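Local structure of glucose-6-phosphate isomerase (1ZZG) at residues I72-S77 and A130-G135. The protein probably catalyses the reversible isomerisation of glucose 6-phosphate to fructose 6-phosphate, a step shared by glycolysis and gluconeogenesis. Residues are numbered along the deposited sequence; the frame is centred on the assembly and turned at random.
Sequences IGIGGS and AETLAG
The chain leaving strand 68-72 at I72 passes the first turns of helix 130-147 most closely where the CA atoms of G73 and T132 lie 5.4 Å apart. A CB on G73 would clash with S77 O, which suits glycine to this spot. No direct hydrogen bond spans the gap; instead a water accepts from I74 N and hydrogen-bonds T132 OG1 (2.8 Å). T132 suits this place because its branches divide the work: OG1 binds the water, while CG2, anti to its own backbone N, rests 3.4 Å from I72 O. I72 CG2 lies against T132 O (3.6 Å) and the T132 methyl, and I72 CD1 reaches G135 O. G135 is apt, since a side chain there would press into I72 CG2. Cutting I72 back to an alanine is likely to open a gap beside the G135 carbonyl and leave T132 CG2 without its aliphatic neighbour. The side chains of I74 and E131 cross at about a right angle, I74 CD1 resting on the aliphatic part of E131, whose OE2 is hydrogen-bonded to H293 of the second subunit, so this end of the contact forms part of the dimer interface. Such a glycine-rich turn after an inner parallel strand, packed on the helix following neighbouring strand 118-124, is characteristic of the SIS-type alpha/beta fold of phosphoglucose isomerases.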
ATOM      1  N   ILE A  72     -15.665   6.567   8.607  1.00 23.89           N
ATOM      2  CA  ILE A  72     -14.944   7.833   8.595  1.00 22.05           C
ATOM      3  C   ILE A  72     -13.948   7.762   9.745  1.00 23.41           C
ATOM      4  O   ILE A  72     -14.316   7.896  10.916  1.00 24.04           O
ATOM      5  CB  ILE A  72     -15.889   9.045   8.799  1.00 22.13           C
ATOM      6  CG1 ILE A  72     -17.030   9.002   7.772  1.00 19.54           C
ATOM      7  CG2 ILE A  72     -15.091  10.342   8.656  1.00 20.37           C
ATOM      8  CD1 ILE A  72     -17.957  10.225   7.778  1.00 21.44           C
ATOM      9  N   GLY A  73     -12.685   7.521   9.405  1.00 21.49           N
ATOM     10  CA  GLY A  73     -11.662   7.407  10.426  1.00 21.22           C
ATOM     11  C   GLY A  73     -10.300   7.343   9.776  1.00 20.83           C
ATOM     12  O   GLY A  73     -10.181   7.037   8.585  1.00 21.43           O
ATOM     13  N   ILE A  74      -9.261   7.598  10.558  1.00 21.45           N
ATOM     14  CA  ILE A  74      -7.927   7.605   9.996  1.00 21.65           C
ATOM     15  C   ILE A  74      -6.897   7.007  10.952  1.00 23.46           C
ATOM     16  O   ILE A  74      -7.102   6.981  12.164  1.00 22.84           O
ATOM     17  CB  ILE A  74      -7.566   9.060   9.612  1.00 22.15           C
ATOM     18  CG1 ILE A  74      -6.409   9.082   8.613  1.00 20.81           C
ATOM     19  CG2 ILE A  74      -7.233   9.865  10.859  1.00 22.26           C
ATOM     20  CD1 ILE A  74      -6.219  10.448   7.985  1.00 21.83           C
ATOM     21  N   GLY A  75      -5.796   6.510  10.399  1.00 23.87           N
ATOM     22  CA  GLY A  75      -4.767   5.918  11.231  1.00 23.23           C
ATOM     23  C   GLY A  75      -5.261   4.713  12.016  1.00 24.57           C
ATOM     24  O   GLY A  75      -5.714   3.726  11.441  1.00 23.90           O
ATOM     25  N   GLY A  76      -5.176   4.797  13.339  1.00 24.18           N
ATOM     26  CA  GLY A  76      -5.607   3.694  14.178  1.00 25.41           C
ATOM     27  C   GLY A  76      -7.083   3.364  14.047  1.00 27.36           C
ATOM     28  O   GLY A  76      -7.504   2.256  14.364  1.00 28.97           O
ATOM     29  N   SER A  77      -7.871   4.319  13.566  1.00 25.61           N
ATOM     30  CA  SER A  77      -9.305   4.104  13.412  1.00 26.37           C
ATOM     31  C   SER A  77      -9.684   3.588  12.025  1.00 25.18           C
ATOM     32  O   SER A  77     -10.866   3.405  11.730  1.00 25.30           O
ATOM     33  CB  SER A  77     -10.055   5.404  13.697  1.00 25.97           C
ATOM     34  OG  SER A  77      -9.845   5.824  15.031  1.00 29.34           O
ATOM     35  N   ALA A 130      -8.952  15.959  13.230  1.00 26.72           N
ATOM     36  CA  ALA A 130      -9.362  16.880  12.170  1.00 26.26           C
ATOM     37  C   ALA A 130     -10.010  16.253  10.935  1.00 26.10           C
ATOM     38  O   ALA A 130     -11.130  16.609  10.565  1.00 26.17           O
ATOM     39  CB  ALA A 130      -8.169  17.741  11.751  1.00 26.43           C
ATOM     40  N   GLU A 131      -9.309  15.321  10.300  1.00 24.97           N
ATOM     41  CA  GLU A 131      -9.815  14.677   9.087  1.00 24.31           C
ATOM     42  C   GLU A 131     -11.185  14.035   9.258  1.00 24.64           C
ATOM     43  O   GLU A 131     -12.043  14.125   8.376  1.00 24.07           O
ATOM     44  CB  GLU A 131      -8.810  13.624   8.582  1.00 23.93           C
ATOM     45  CG  GLU A 131      -7.451  14.202   8.199  1.00 22.56           C
ATOM     46  CD  GLU A 131      -6.447  14.161   9.335  1.00 25.73           C
ATOM     47  OE1 GLU A 131      -6.860  14.245  10.513  1.00 24.25           O
ATOM     48  OE2 GLU A 131      -5.237  14.056   9.045  1.00 24.50           O
ATOM     49  N   THR A 132     -11.380  13.391  10.403  1.00 23.99           N
ATOM     50  CA  THR A 132     -12.625  12.704  10.713  1.00 24.22           C
ATOM     51  C   THR A 132     -13.781  13.669  10.992  1.00 25.10           C
ATOM     52  O   THR A 132     -14.931  13.402  10.622  1.00 23.32           O
ATOM     53  CB  THR A 132     -12.404  11.764  11.918  1.00 25.77           C
ATOM     54  OG1 THR A 132     -11.333  10.862  11.607  1.00 25.41           O
ATOM     55  CG2 THR A 132     -13.656  10.965  12.235  1.00 23.15           C
ATOM     56  N   LEU A 133     -13.485  14.784  11.650  1.00 25.54           N
ATOM     57  CA  LEU A 133     -14.523  15.767  11.938  1.00 26.53           C
ATOM     58  C   LEU A 133     -14.978  16.402  10.628  1.00 25.29           C
ATOM     59  O   LEU A 133     -16.164  16.653  10.429  1.00 24.43           O
ATOM     60  CB  LEU A 133     -14.000  16.847  12.889  1.00 26.53           C
ATOM     61  CG  LEU A 133     -13.761  16.425  14.341  1.00 28.02           C
ATOM     62  CD1 LEU A 133     -13.219  17.609  15.126  1.00 29.07           C
ATOM     63  CD2 LEU A 133     -15.058  15.915  14.961  1.00 28.49           C
ATOM     64  N   ALA A 134     -14.030  16.645   9.731  1.00 25.04           N
ATOM     65  CA  ALA A 134     -14.342  17.242   8.437  1.00 26.27           C
ATOM     66  C   ALA A 134     -15.205  16.290   7.611  1.00 27.21           C
ATOM     67  O   ALA A 134     -16.221  16.691   7.032  1.00 29.15           O
ATOM     68  CB  ALA A 134     -13.056  17.564   7.695  1.00 24.77           C
ATOM     69  N   GLY A 135     -14.793  15.026   7.552  1.00 27.14           N
ATOM     70  CA  GLY A 135     -15.551  14.045   6.796  1.00 26.02           C
ATOM     71  C   GLY A 135     -16.945  13.855   7.375  1.00 27.14           C
ATOM     72  O   GLY A 135     -17.922  13.690   6.639  1.00 26.86           O
TER
HETATM   73  O   HOH W   1     -10.182   8.942  13.268  1.00 21.80           O